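Local coordinates for protein EST1E (Clostridium proteoclasticum, PDB 2WTM) that hydrolyses ester bonds as a promiscuous feruloyl esterase of the alpha/beta-hydrolase fold, probably releasing ferulic acid from plant cell-wall esters, at residues A[32-37]-A[80-85]; A[61-64]-A[68-71]; A[101-106]-A[243-248]; A[47-52]-A[57-62]. One frame throughout, in Å; residues are numbered along the deposited sequence.

From the N terminus, strand 27-33 enters contact 1 (32-37 with 80-85), which closes a loop holding contacts 4 and 2. Within that loop contact 4 closes first, folding helix 43-54 back on strand 58-62, and contact 2 follows at the other end of the same strand, sharing R61 and A62 with it. Contact 1 then shuts as helix 79-93 reaches the loop after strand 27-33; M64 of contact 2 meets both W82 and H34 there. Contact 3 comes later in series and brings the C-terminal helix 234-249 to strand 99-107. M245 of contact 3 also packs on L52 of contact 4; all four contacts reach the same eight-stranded sheet.

Contact 1 (A[32-37]-A[80-85]); sequences IIHGFT and FKWLTN. With PO4 (phosphate ion), chain E.
The loop that follows strand 27-33, beside the probable catalytic site, rests on the indole of W82 from helix 79-93. W82 points its six-membered ring at the backbone of H34 and G35: CZ3 lies 3.3 Å from H34 O, and CH2 is 3.6 Å from G35 O, which sits at the ring edge in its plane. The imidazole of H34 comes up beside the indole at a steep angle, planes 78° apart, with CE1 3.7 Å from W82 CH2. I33 adds a looser apolar touch, its CG2 4.2 Å from W82 CZ3. With CG of H34 held between backbone N and carbonyl carbon (chi1 60°), the imidazole folds back alongside its own chain, where ND1 donates to G35 O at 2.8 Å and the acceptor lies in the ring plane. The opposite ring nitrogen, NE2, is bonded to M64 N, so both ends of the ring are fixed, while W82 NE1 is held by Y65 O. The loop, with these bonds on H34, presents F36 N to a phosphate, probably from the crystallisation liquor, bonding its O4 at 2.8 Å. That ion is also held by S108 OG, H228 NE2 and Q109 N. Two backbone amides, from F36 and from the residue after the likely nucleophile, gripping one anion are consistent with the oxyanion hole of an alpha/beta hydrolase.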
loop_
_atom_site.group_PDB
_atom_site.type_symbol
_atom_site.label_atom_id
_atom_site.label_comp_id
_atom_site.label_asym_id
_atom_site.label_seq_id
_atom_site.Cartn_x
_atom_site.Cartn_y
_atom_site.Cartn_z
ATOM N N ILE A 32 4.434 16.103 -10.401
ATOM C CA ILE A 32 5.788 16.177 -9.807
ATOM C C ILE A 32 5.671 15.897 -8.327
ATOM O O ILE A 32 4.963 16.608 -7.594
ATOM C CB ILE A 32 6.442 17.597 -9.976
ATOM C CG1 ILE A 32 6.456 17.926 -11.469
ATOM C CG2 ILE A 32 7.857 17.562 -9.472
ATOM C CD1 ILE A 32 7.015 19.349 -11.744
ATOM N N ILE A 33 6.411 14.912 -7.853
ATOM C CA ILE A 33 6.396 14.465 -6.466
ATOM C C ILE A 33 7.770 14.616 -5.786
ATOM O O ILE A 33 8.789 14.101 -6.248
ATOM C CB ILE A 33 5.945 12.994 -6.339
ATOM C CG1 ILE A 33 4.651 12.719 -7.113
ATOM C CG2 ILE A 33 5.852 12.594 -4.879
ATOM C CD1 ILE A 33 3.463 13.505 -6.679
ATOM N N HIS A 34 7.799 15.374 -4.685
ATOM C CA HIS A 34 9.004 15.612 -3.933
ATOM C C HIS A 34 9.451 14.400 -3.087
ATOM O O HIS A 34 8.751 13.359 -3.064
ATOM C CB HIS A 34 8.694 16.755 -2.972
ATOM C CG HIS A 34 7.593 16.436 -2.044
ATOM N ND1 HIS A 34 7.811 15.676 -0.907
ATOM C CD2 HIS A 34 6.275 16.719 -2.066
ATOM C CE1 HIS A 34 6.652 15.479 -0.305
ATOM N NE2 HIS A 34 5.703 16.097 -0.980
ATOM N N GLY A 35 10.565 14.573 -2.356
ATOM C CA GLY A 35 11.091 13.497 -1.524
ATOM C C GLY A 35 10.738 13.560 -0.045
ATOM O O GLY A 35 9.897 14.352 0.410
ATOM N N PHE A 36 11.341 12.638 0.689
ATOM C CA PHE A 36 11.151 12.394 2.142
ATOM C C PHE A 36 11.670 13.592 2.880
ATOM O O PHE A 36 12.835 13.925 2.728
ATOM C CB PHE A 36 11.971 11.147 2.453
ATOM C CG PHE A 36 12.084 10.723 3.901
ATOM C CD1 PHE A 36 11.274 9.723 4.428
ATOM C CD2 PHE A 36 13.154 11.117 4.693
ATOM C CE1 PHE A 36 11.416 9.229 5.731
ATOM C CE2 PHE A 36 13.286 10.614 5.982
ATOM C CZ PHE A 36 12.461 9.630 6.482
ATOM N N THR A 37 10.791 14.202 3.666
ATOM C CA THR A 37 11.016 15.543 4.348
ATOM C C THR A 37 10.900 16.736 3.421
ATOM O O THR A 37 10.993 17.910 3.891
ATOM C CB THR A 37 12.341 15.686 5.183
ATOM O OG1 THR A 37 13.469 15.967 4.333
ATOM C CG2 THR A 37 12.632 14.460 6.055
ATOM N N PHE A 80 2.646 3.371 1.140
ATOM C CA PHE A 80 1.242 3.022 0.726
ATOM C C PHE A 80 0.412 4.336 0.748
ATOM O O PHE A 80 -0.383 4.573 -0.145
ATOM C CB PHE A 80 0.613 2.034 1.648
ATOM C CG PHE A 80 1.002 0.608 1.417
ATOM C CD1 PHE A 80 1.897 0.200 0.478
ATOM C CD2 PHE A 80 0.455 -0.352 2.278
ATOM C CE1 PHE A 80 2.243 -1.168 0.359
ATOM C CE2 PHE A 80 0.781 -1.679 2.153
ATOM C CZ PHE A 80 1.684 -2.074 1.209
ATOM N N LYS A 81 0.571 5.147 1.807
ATOM C CA LYS A 81 -0.160 6.432 1.804
ATOM C C LYS A 81 0.209 7.312 0.627
ATOM O O LYS A 81 -0.692 7.883 -0.024
ATOM C CB LYS A 81 0.034 7.159 3.124
ATOM C CG LYS A 81 -0.523 6.347 4.293
ATOM C CD LYS A 81 -0.513 7.104 5.634
ATOM C CE LYS A 81 -0.872 6.196 6.856
ATOM N NZ LYS A 81 -1.075 7.025 8.103
ATOM N N TRP A 82 1.510 7.469 0.371
ATOM C CA TRP A 82 1.943 8.218 -0.770
ATOM C C TRP A 82 1.389 7.670 -2.086
ATOM O O TRP A 82 0.969 8.438 -2.975
ATOM C CB TRP A 82 3.491 8.307 -0.846
ATOM C CG TRP A 82 4.059 9.335 0.082
ATOM C CD1 TRP A 82 3.561 9.797 1.282
ATOM C CD2 TRP A 82 5.278 10.086 -0.175
ATOM N NE1 TRP A 82 4.427 10.809 1.782
ATOM C CE2 TRP A 82 5.445 11.009 0.880
ATOM C CE3 TRP A 82 6.178 10.108 -1.244
ATOM C CZ2 TRP A 82 6.529 11.917 0.881
ATOM C CZ3 TRP A 82 7.189 11.002 -1.268
ATOM C CH2 TRP A 82 7.380 11.889 -0.215
ATOM N N LEU A 83 1.355 6.356 -2.258
ATOM C CA LEU A 83 0.879 5.811 -3.561
ATOM C C LEU A 83 -0.645 6.125 -3.645
ATOM O O LEU A 83 -1.175 6.537 -4.695
ATOM C CB LEU A 83 1.151 4.320 -3.672
ATOM C CG LEU A 83 2.616 4.123 -3.887
ATOM C CD1 LEU A 83 2.864 2.702 -3.790
ATOM C CD2 LEU A 83 3.080 4.698 -5.227
ATOM N N THR A 84 -1.367 5.985 -2.539
ATOM C CA THR A 84 -2.824 6.398 -2.460
ATOM C C THR A 84 -3.002 7.840 -2.914
ATOM O O THR A 84 -3.864 8.169 -3.712
ATOM C CB THR A 84 -3.422 6.033 -1.101
ATOM O OG1 THR A 84 -3.355 4.584 -0.945
ATOM C CG2 THR A 84 -4.830 6.496 -0.988
ATOM N N ASN A 85 -2.153 8.682 -2.318
ATOM C CA ASN A 85 -2.163 10.118 -2.609
ATOM C C ASN A 85 -1.959 10.368 -4.100
ATOM O O ASN A 85 -2.667 11.145 -4.762
ATOM C CB ASN A 85 -1.109 10.891 -1.794
ATOM C CG ASN A 85 -1.262 10.815 -0.295
ATOM O OD1 ASN A 85 -0.340 11.161 0.400
ATOM N ND2 ASN A 85 -2.453 10.519 0.196
HETATM P P PO4 E . 14.753 12.454 0.046
HETATM O O1 PO4 E . 14.578 13.869 -0.495
HETATM O O2 PO4 E . 14.835 12.715 1.531
HETATM O O3 PO4 E . 16.126 11.914 -0.330
HETATM O O4 PO4 E . 13.669 11.432 -0.403
#

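Contact 2 (A[61-64]-A[68-71]); sequences RADM and GKSD
D63 and G68 bring their CA atoms to 5.5 Å as the chain leaving strand 58-62 doubles back on itself, a turn in which G68 adopts a positive phi. The carboxylate of D63 reaches across to the returning backbone. Its OD2 accepts from K69 N at 2.9 Å in a nearly straight bond (172°), although the amide arrives from well above the carboxylate plane. The same oxygen lies 3.5 Å from G68 CA, so the chain passes close over the acid at a point where no side chain intervenes. N14 ND2 also bonds OD2, and S40 OG bonds OD1; three hydrogen bonds therefore grip this buried group and fix its rotation. One residue further on, the hydroxyl of S70, set anti to its own carbonyl carbon (chi1 -68°), turns back on the main chain of D63. OG donates to D63 O at 2.7 Å from above the carbonyl plane, 58° out of it, and rests 3.2 Å from D63 CB; it is bonded to N14 N as well. S70 CB touches M64 O at 3.6 Å. The extended chain of K69 carries its ammonium to Y16 OH. Tied together by its first and last members, the span 63-70 reads D-x-x-G-H-G-x-S, a signature found after this strand in many alpha/beta hydrolases.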
loop_
_atom_site.group_PDB
_atom_site.type_symbol
_atom_site.label_atom_id
_atom_site.label_comp_id
_atom_site.label_asym_id
_atom_site.label_seq_id
_atom_site.Cartn_x
_atom_site.Cartn_y
_atom_site.Cartn_z
ATOM N N ARG A 61 2.408 20.031 -9.037
ATOM C CA ARG A 61 3.225 19.689 -7.922
ATOM C C ARG A 61 2.335 19.355 -6.742
ATOM O O ARG A 61 1.488 20.166 -6.367
ATOM C CB ARG A 61 4.203 20.821 -7.549
ATOM C CG ARG A 61 5.277 21.187 -8.576
ATOM C CD ARG A 61 5.979 22.460 -8.211
ATOM N NE ARG A 61 5.084 23.611 -8.376
ATOM C CZ ARG A 61 5.217 24.741 -7.715
ATOM N NH1 ARG A 61 6.123 24.835 -6.798
ATOM N NH2 ARG A 61 4.452 25.809 -7.992
ATOM N N ALA A 62 2.485 18.172 -6.114
ATOM C CA ALA A 62 1.608 17.794 -4.992
ATOM C C ALA A 62 2.452 17.457 -3.782
ATOM O O ALA A 62 3.448 16.677 -3.899
ATOM C CB ALA A 62 0.797 16.538 -5.405
ATOM N N ASP A 63 2.097 18.014 -2.636
ATOM C CA ASP A 63 2.684 17.700 -1.368
ATOM C C ASP A 63 1.991 16.385 -0.881
ATOM O O ASP A 63 0.762 16.273 -0.838
ATOM C CB ASP A 63 2.436 18.798 -0.338
ATOM C CG ASP A 63 3.254 20.038 -0.587
ATOM O OD1 ASP A 63 4.306 19.919 -1.253
ATOM O OD2 ASP A 63 2.832 21.105 -0.026
ATOM N N MET A 64 2.798 15.398 -0.561
ATOM C CA MET A 64 2.300 14.125 -0.099
ATOM C C MET A 64 1.950 14.131 1.360
ATOM O O MET A 64 2.241 15.041 2.110
ATOM C CB MET A 64 3.377 13.045 -0.399
ATOM C CG MET A 64 3.784 12.980 -1.909
ATOM S SD MET A 64 2.473 12.178 -2.847
ATOM C CE MET A 64 1.437 13.568 -3.395
ATOM N N GLY A 68 5.037 19.157 3.514
ATOM C CA GLY A 68 4.651 20.439 2.940
ATOM C C GLY A 68 3.400 20.955 3.604
ATOM O O GLY A 68 3.309 20.914 4.843
ATOM N N LYS A 69 2.454 21.419 2.813
ATOM C CA LYS A 69 1.207 21.968 3.370
ATOM C C LYS A 69 0.063 21.006 3.334
ATOM O O LYS A 69 -1.100 21.408 3.412
ATOM C CB LYS A 69 0.808 23.290 2.673
ATOM C CG LYS A 69 1.880 24.360 2.657
ATOM C CD LYS A 69 1.627 25.367 1.557
ATOM C CE LYS A 69 2.715 26.446 1.414
ATOM N NZ LYS A 69 2.346 27.456 0.304
ATOM N N SER A 70 0.367 19.705 3.188
ATOM C CA SER A 70 -0.684 18.725 3.215
ATOM C C SER A 70 -1.020 18.278 4.633
ATOM O O SER A 70 -0.293 18.560 5.545
ATOM C CB SER A 70 -0.339 17.534 2.331
ATOM O OG SER A 70 -0.334 17.913 0.974
ATOM N N ASP A 71 -2.197 17.638 4.786
ATOM C CA ASP A 71 -2.599 17.043 6.050
ATOM C C ASP A 71 -1.671 15.855 6.405
ATOM O O ASP A 71 -0.950 15.356 5.542
ATOM C CB ASP A 71 -4.050 16.557 6.009
ATOM C CG ASP A 71 -5.089 17.723 6.009
ATOM O OD1 ASP A 71 -4.683 18.823 6.494
ATOM O OD2 ASP A 71 -6.257 17.458 5.668
#

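Contact 3 (A[101-106]-A[243-248]); sequences DIYMAG and EFMLEQ
The methyl of M245 sits almost exactly on the axis of the Y103 ring: CE is 3.5 Å from the ring centroid and only 5° off the normal, a CH-pi contact in which all six ring carbons lie at nearly equal distance from it. Its sulfur also lies over that face but displaced, SD being 4.3 Å from the same centroid, which makes this a Met-aromatic pair. Successive bends at chi2 (-59°) and chi3 (-67°) curl the thioether back so that its end lies over the ring of Y103, on strand 99-107. Q248 of helix 234-249 brushes the phenol end, its CB 3.6 Å from Y103 OH. No hydrogen bond joins the two segments directly; instead K126 NZ bonds both Y103 OH and Q248 O. The amide of Q248 folds back on its own helix, NE2 donating to F244 O at 3.3 Å and lying over a face of the F244 ring. Strand and helix are therefore held by dispersion and weak CH-pi attraction over a buried ring face, while a lysine ammonium bonded to both the phenol oxygen and Q248 O links the polar atoms at one end and would probably polarise the phenol.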
loop_
_atom_site.group_PDB
_atom_site.type_symbol
_atom_site.label_atom_id
_atom_site.label_comp_id
_atom_site.label_asym_id
_atom_site.label_seq_id
_atom_site.Cartn_x
_atom_site.Cartn_y
_atom_site.Cartn_z
ATOM N N ASP A 101 -1.918 14.582 -22.638
ATOM C CA ASP A 101 -1.225 13.451 -22.036
ATOM C C ASP A 101 -0.735 13.808 -20.609
ATOM O O ASP A 101 -0.405 14.952 -20.307
ATOM C CB ASP A 101 -0.043 13.061 -22.871
ATOM C CG ASP A 101 -0.396 12.734 -24.312
ATOM O OD1 ASP A 101 -1.184 11.774 -24.507
ATOM O OD2 ASP A 101 0.144 13.417 -25.219
ATOM N N ILE A 102 -0.596 12.766 -19.746
ATOM C CA ILE A 102 -0.105 12.990 -18.384
ATOM C C ILE A 102 1.257 12.312 -18.232
ATOM O O ILE A 102 1.441 11.199 -18.757
ATOM C CB ILE A 102 -1.097 12.428 -17.334
ATOM C CG1 ILE A 102 -2.480 13.092 -17.561
ATOM C CG2 ILE A 102 -0.591 12.598 -15.897
ATOM C CD1 ILE A 102 -3.562 12.534 -16.696
ATOM N N TYR A 103 2.193 13.003 -17.592
ATOM C CA TYR A 103 3.518 12.490 -17.334
ATOM C C TYR A 103 3.771 12.487 -15.836
ATOM O O TYR A 103 3.059 13.120 -15.116
ATOM C CB TYR A 103 4.544 13.384 -17.991
ATOM C CG TYR A 103 4.448 13.409 -19.502
ATOM C CD1 TYR A 103 5.251 12.582 -20.267
ATOM C CD2 TYR A 103 3.613 14.303 -20.177
ATOM C CE1 TYR A 103 5.197 12.612 -21.667
ATOM C CE2 TYR A 103 3.574 14.333 -21.592
ATOM C CZ TYR A 103 4.356 13.486 -22.296
ATOM O OH TYR A 103 4.386 13.459 -23.710
ATOM N N MET A 104 4.809 11.797 -15.378
ATOM C CA MET A 104 5.204 11.855 -13.993
ATOM C C MET A 104 6.693 12.113 -13.860
ATOM O O MET A 104 7.525 11.586 -14.581
ATOM C CB MET A 104 4.897 10.582 -13.227
ATOM C CG MET A 104 3.448 10.330 -12.977
ATOM S SD MET A 104 3.247 8.711 -12.103
ATOM C CE MET A 104 1.540 8.743 -11.756
ATOM N N ALA A 105 7.016 12.854 -12.806
ATOM C CA ALA A 105 8.447 13.125 -12.401
ATOM C C ALA A 105 8.474 13.214 -10.866
ATOM O O ALA A 105 7.484 13.538 -10.230
ATOM C CB ALA A 105 8.979 14.472 -13.017
ATOM N N GLY A 106 9.601 12.849 -10.271
ATOM C CA GLY A 106 9.744 12.891 -8.818
ATOM C C GLY A 106 11.162 12.802 -8.383
ATOM O O GLY A 106 11.917 12.183 -9.093
ATOM N N GLU A 243 15.264 18.301 -22.842
ATOM C CA GLU A 243 15.499 17.612 -24.128
ATOM C C GLU A 243 14.664 16.321 -24.270
ATOM O O GLU A 243 14.010 16.032 -25.247
ATOM C CB GLU A 243 16.976 17.257 -24.269
ATOM C CG GLU A 243 17.845 18.520 -24.617
ATOM C CD GLU A 243 19.377 18.285 -24.679
ATOM O OE1 GLU A 243 19.828 17.095 -24.872
ATOM O OE2 GLU A 243 20.115 19.323 -24.528
ATOM N N PHE A 244 14.548 15.608 -23.010
ATOM C CA PHE A 244 13.778 14.396 -23.061
ATOM C C PHE A 244 12.312 14.647 -23.302
ATOM O O PHE A 244 11.652 13.921 -24.055
ATOM C CB PHE A 244 14.041 13.618 -21.725
ATOM C CG PHE A 244 13.128 12.444 -21.498
ATOM C CD1 PHE A 244 13.383 11.237 -22.075
ATOM C CD2 PHE A 244 12.028 12.565 -20.685
ATOM C CE1 PHE A 244 12.548 10.139 -21.817
ATOM C CE2 PHE A 244 11.161 11.489 -20.455
ATOM C CZ PHE A 244 11.469 10.272 -21.019
ATOM N N MET A 245 11.804 15.669 -22.620
ATOM C CA MET A 245 10.388 16.027 -22.697
ATOM C C MET A 245 10.022 16.640 -24.049
ATOM O O MET A 245 8.972 16.308 -24.593
ATOM C CB MET A 245 9.965 16.886 -21.490
ATOM C CG MET A 245 9.700 16.034 -20.192
ATOM S SD MET A 245 8.419 14.783 -20.409
ATOM C CE MET A 245 6.980 15.793 -20.616
ATOM N N LEU A 246 10.921 17.423 -24.609
ATOM C CA LEU A 246 10.690 17.908 -26.001
ATOM C C LEU A 246 10.566 16.753 -26.941
ATOM O O LEU A 246 9.679 16.795 -27.826
ATOM C CB LEU A 246 11.794 18.853 -26.453
ATOM C CG LEU A 246 11.675 20.231 -25.923
ATOM C CD1 LEU A 246 12.925 21.008 -26.236
ATOM C CD2 LEU A 246 10.447 20.932 -26.413
ATOM N N GLU A 247 11.401 15.712 -26.794
ATOM C CA GLU A 247 11.259 14.501 -27.598
ATOM C C GLU A 247 9.906 13.815 -27.401
ATOM O O GLU A 247 9.338 13.295 -28.347
ATOM C CB GLU A 247 12.393 13.509 -27.344
ATOM C CG GLU A 247 12.262 12.122 -28.021
ATOM C CD GLU A 247 13.539 11.280 -27.952
ATOM O OE1 GLU A 247 14.613 11.818 -27.627
ATOM O OE2 GLU A 247 13.472 10.065 -28.272
ATOM N N GLN A 248 9.369 13.790 -26.162
ATOM C CA GLN A 248 8.119 13.120 -25.959
ATOM C C GLN A 248 6.924 13.863 -26.492
ATOM O O GLN A 248 5.952 13.250 -26.932
ATOM C CB GLN A 248 7.858 12.804 -24.449
ATOM C CG GLN A 248 8.918 12.056 -23.711
ATOM C CD GLN A 248 9.429 10.892 -24.473
ATOM O OE1 GLN A 248 8.664 10.067 -24.900
ATOM N NE2 GLN A 248 10.769 10.807 -24.629
#

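Contact 4 (A[47-52]-A[57-62]); sequences AVQETL and VATLRA
Helix 43-54 packs here on strand 58-62, the next strand in the chain: Q49 and L52 face V57, T59 and R61 in a buried helix-on-sheet contact. The axes of helix 47-52 and strand 58-62 run nearly antiparallel, at 157° and 7.9 Å at their closest. At the turn, V57 N donates to L52 O at 3.0 Å, tying the end of the helix segment to the start of the strand. L52 then lays CB against T59 CG2 at 3.6 Å. T59 OG1 lies between backbone N and carbonyl carbon (chi1 54°), 3.2 Å from Q49 CG, and is hydrogen-bonded to N53 ND2. The chain of Q49 bends at chi2 to -117°, away from a staggered value, and swings the amide over the guanidinium of R61. OE1 stands 3.3 Å from R61 CZ, over the centre of that flat group, with the two planes not far from parallel. From above, it is placed for an electrostatic and dispersive contact rather than a hydrogen bond; R61 NH2 forms a salt bridge with D18 OD2 and NH1 bonds S40 O, and Q49 NE2 is occupied by N53 OD1. N53 thus holds polar side chains on both sides of the contact, Q49 of the helix and T59 of the strand. Strand 27-33, this helix and strand 58-62, parallel to and beside the first strand, make a classic beta-alpha-beta crossover of the alpha/beta-hydrolase sheet.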
loop_
_atom_site.group_PDB
_atom_site.type_symbol
_atom_site.label_atom_id
_atom_site.label_comp_id
_atom_site.label_asym_id
_atom_site.label_seq_id
_atom_site.Cartn_x
_atom_site.Cartn_y
_atom_site.Cartn_z
ATOM N N ALA A 47 12.712 24.251 -10.136
ATOM C CA ALA A 47 13.515 24.293 -11.361
ATOM C C ALA A 47 13.005 23.371 -12.437
ATOM O O ALA A 47 12.826 23.752 -13.592
ATOM C CB ALA A 47 14.983 24.051 -11.042
ATOM N N VAL A 48 12.686 22.160 -12.064
ATOM C CA VAL A 48 12.061 21.256 -12.996
ATOM C C VAL A 48 10.678 21.713 -13.471
ATOM O O VAL A 48 10.347 21.707 -14.666
ATOM C CB VAL A 48 12.048 19.843 -12.368
ATOM C CG1 VAL A 48 11.206 18.932 -13.234
ATOM C CG2 VAL A 48 13.501 19.281 -12.202
ATOM N N GLN A 49 9.836 22.152 -12.532
ATOM C CA GLN A 49 8.531 22.694 -12.836
ATOM C C GLN A 49 8.589 23.829 -13.877
ATOM O O GLN A 49 7.864 23.806 -14.881
ATOM C CB GLN A 49 7.893 23.170 -11.544
ATOM C CG GLN A 49 6.653 23.948 -11.759
ATOM C CD GLN A 49 6.782 25.386 -11.254
ATOM O OE1 GLN A 49 7.242 25.631 -10.154
ATOM N NE2 GLN A 49 6.266 26.343 -12.059
ATOM N N GLU A 50 9.520 24.754 -13.638
ATOM C CA GLU A 50 9.657 25.962 -14.510
ATOM C C GLU A 50 10.098 25.579 -15.884
ATOM O O GLU A 50 9.555 26.056 -16.874
ATOM C CB GLU A 50 10.606 26.964 -13.861
ATOM C CG GLU A 50 9.919 27.651 -12.691
ATOM C CD GLU A 50 10.705 28.745 -12.024
ATOM O OE1 GLU A 50 11.932 28.809 -12.203
ATOM O OE2 GLU A 50 10.084 29.460 -11.219
ATOM N N THR A 51 11.064 24.680 -15.959
ATOM C CA THR A 51 11.469 24.114 -17.221
ATOM C C THR A 51 10.342 23.486 -18.024
ATOM O O THR A 51 10.193 23.695 -19.213
ATOM C CB THR A 51 12.587 23.070 -16.999
ATOM O OG1 THR A 51 13.728 23.713 -16.412
ATOM C CG2 THR A 51 12.956 22.406 -18.273
ATOM N N LEU A 52 9.520 22.659 -17.361
ATOM C CA LEU A 52 8.404 22.048 -18.032
ATOM C C LEU A 52 7.423 23.078 -18.562
ATOM O O LEU A 52 6.975 22.970 -19.685
ATOM C CB LEU A 52 7.755 20.968 -17.131
ATOM C CG LEU A 52 8.687 19.800 -16.849
ATOM C CD1 LEU A 52 8.159 19.024 -15.698
ATOM C CD2 LEU A 52 8.754 18.950 -18.062
ATOM N N VAL A 57 4.360 22.474 -21.065
ATOM C CA VAL A 57 3.798 21.394 -20.194
ATOM C C VAL A 57 3.341 22.019 -18.902
ATOM O O VAL A 57 4.112 22.594 -18.145
ATOM C CB VAL A 57 4.883 20.244 -20.020
ATOM C CG1 VAL A 57 4.397 19.123 -19.054
ATOM C CG2 VAL A 57 5.219 19.607 -21.340
ATOM N N ALA A 58 2.051 21.853 -18.644
ATOM C CA ALA A 58 1.500 22.259 -17.343
ATOM C C ALA A 58 2.082 21.294 -16.296
ATOM O O ALA A 58 2.500 20.191 -16.604
ATOM C CB ALA A 58 0.059 22.160 -17.369
ATOM N N THR A 59 2.103 21.754 -15.054
ATOM C CA THR A 59 2.664 20.937 -13.970
ATOM C C THR A 59 1.724 20.934 -12.803
ATOM O O THR A 59 1.050 21.941 -12.499
ATOM C CB THR A 59 4.036 21.448 -13.549
ATOM O OG1 THR A 59 3.969 22.869 -13.205
ATOM C CG2 THR A 59 5.065 21.169 -14.680
ATOM N N LEU A 60 1.715 19.796 -12.092
ATOM C CA LEU A 60 0.925 19.686 -10.878
ATOM C C LEU A 60 1.882 19.135 -9.870
ATOM O O LEU A 60 2.201 17.922 -9.860
ATOM C CB LEU A 60 -0.330 18.819 -11.066
ATOM C CG LEU A 60 -1.371 18.634 -9.946
ATOM C CD1 LEU A 60 -1.925 20.015 -9.545
ATOM C CD2 LEU A 60 -2.429 17.740 -10.433
ATOM N N ARG A 61 2.408 20.031 -9.037
ATOM C CA ARG A 61 3.225 19.689 -7.922
ATOM C C ARG A 61 2.335 19.355 -6.742
ATOM O O ARG A 61 1.488 20.166 -6.367
ATOM C CB ARG A 61 4.203 20.821 -7.549
ATOM C CG ARG A 61 5.277 21.187 -8.576
ATOM C CD ARG A 61 5.979 22.460 -8.211
ATOM N NE ARG A 61 5.084 23.611 -8.376
ATOM C CZ ARG A 61 5.217 24.741 -7.715
ATOM N NH1 ARG A 61 6.123 24.835 -6.798
ATOM N NH2 ARG A 61 4.452 25.809 -7.992
ATOM N N ALA A 62 2.485 18.172 -6.114
ATOM C CA ALA A 62 1.608 17.794 -4.992
ATOM C C ALA A 62 2.452 17.457 -3.782
ATOM O O ALA A 62 3.448 16.677 -3.899
ATOM C CB ALA A 62 0.797 16.538 -5.405
#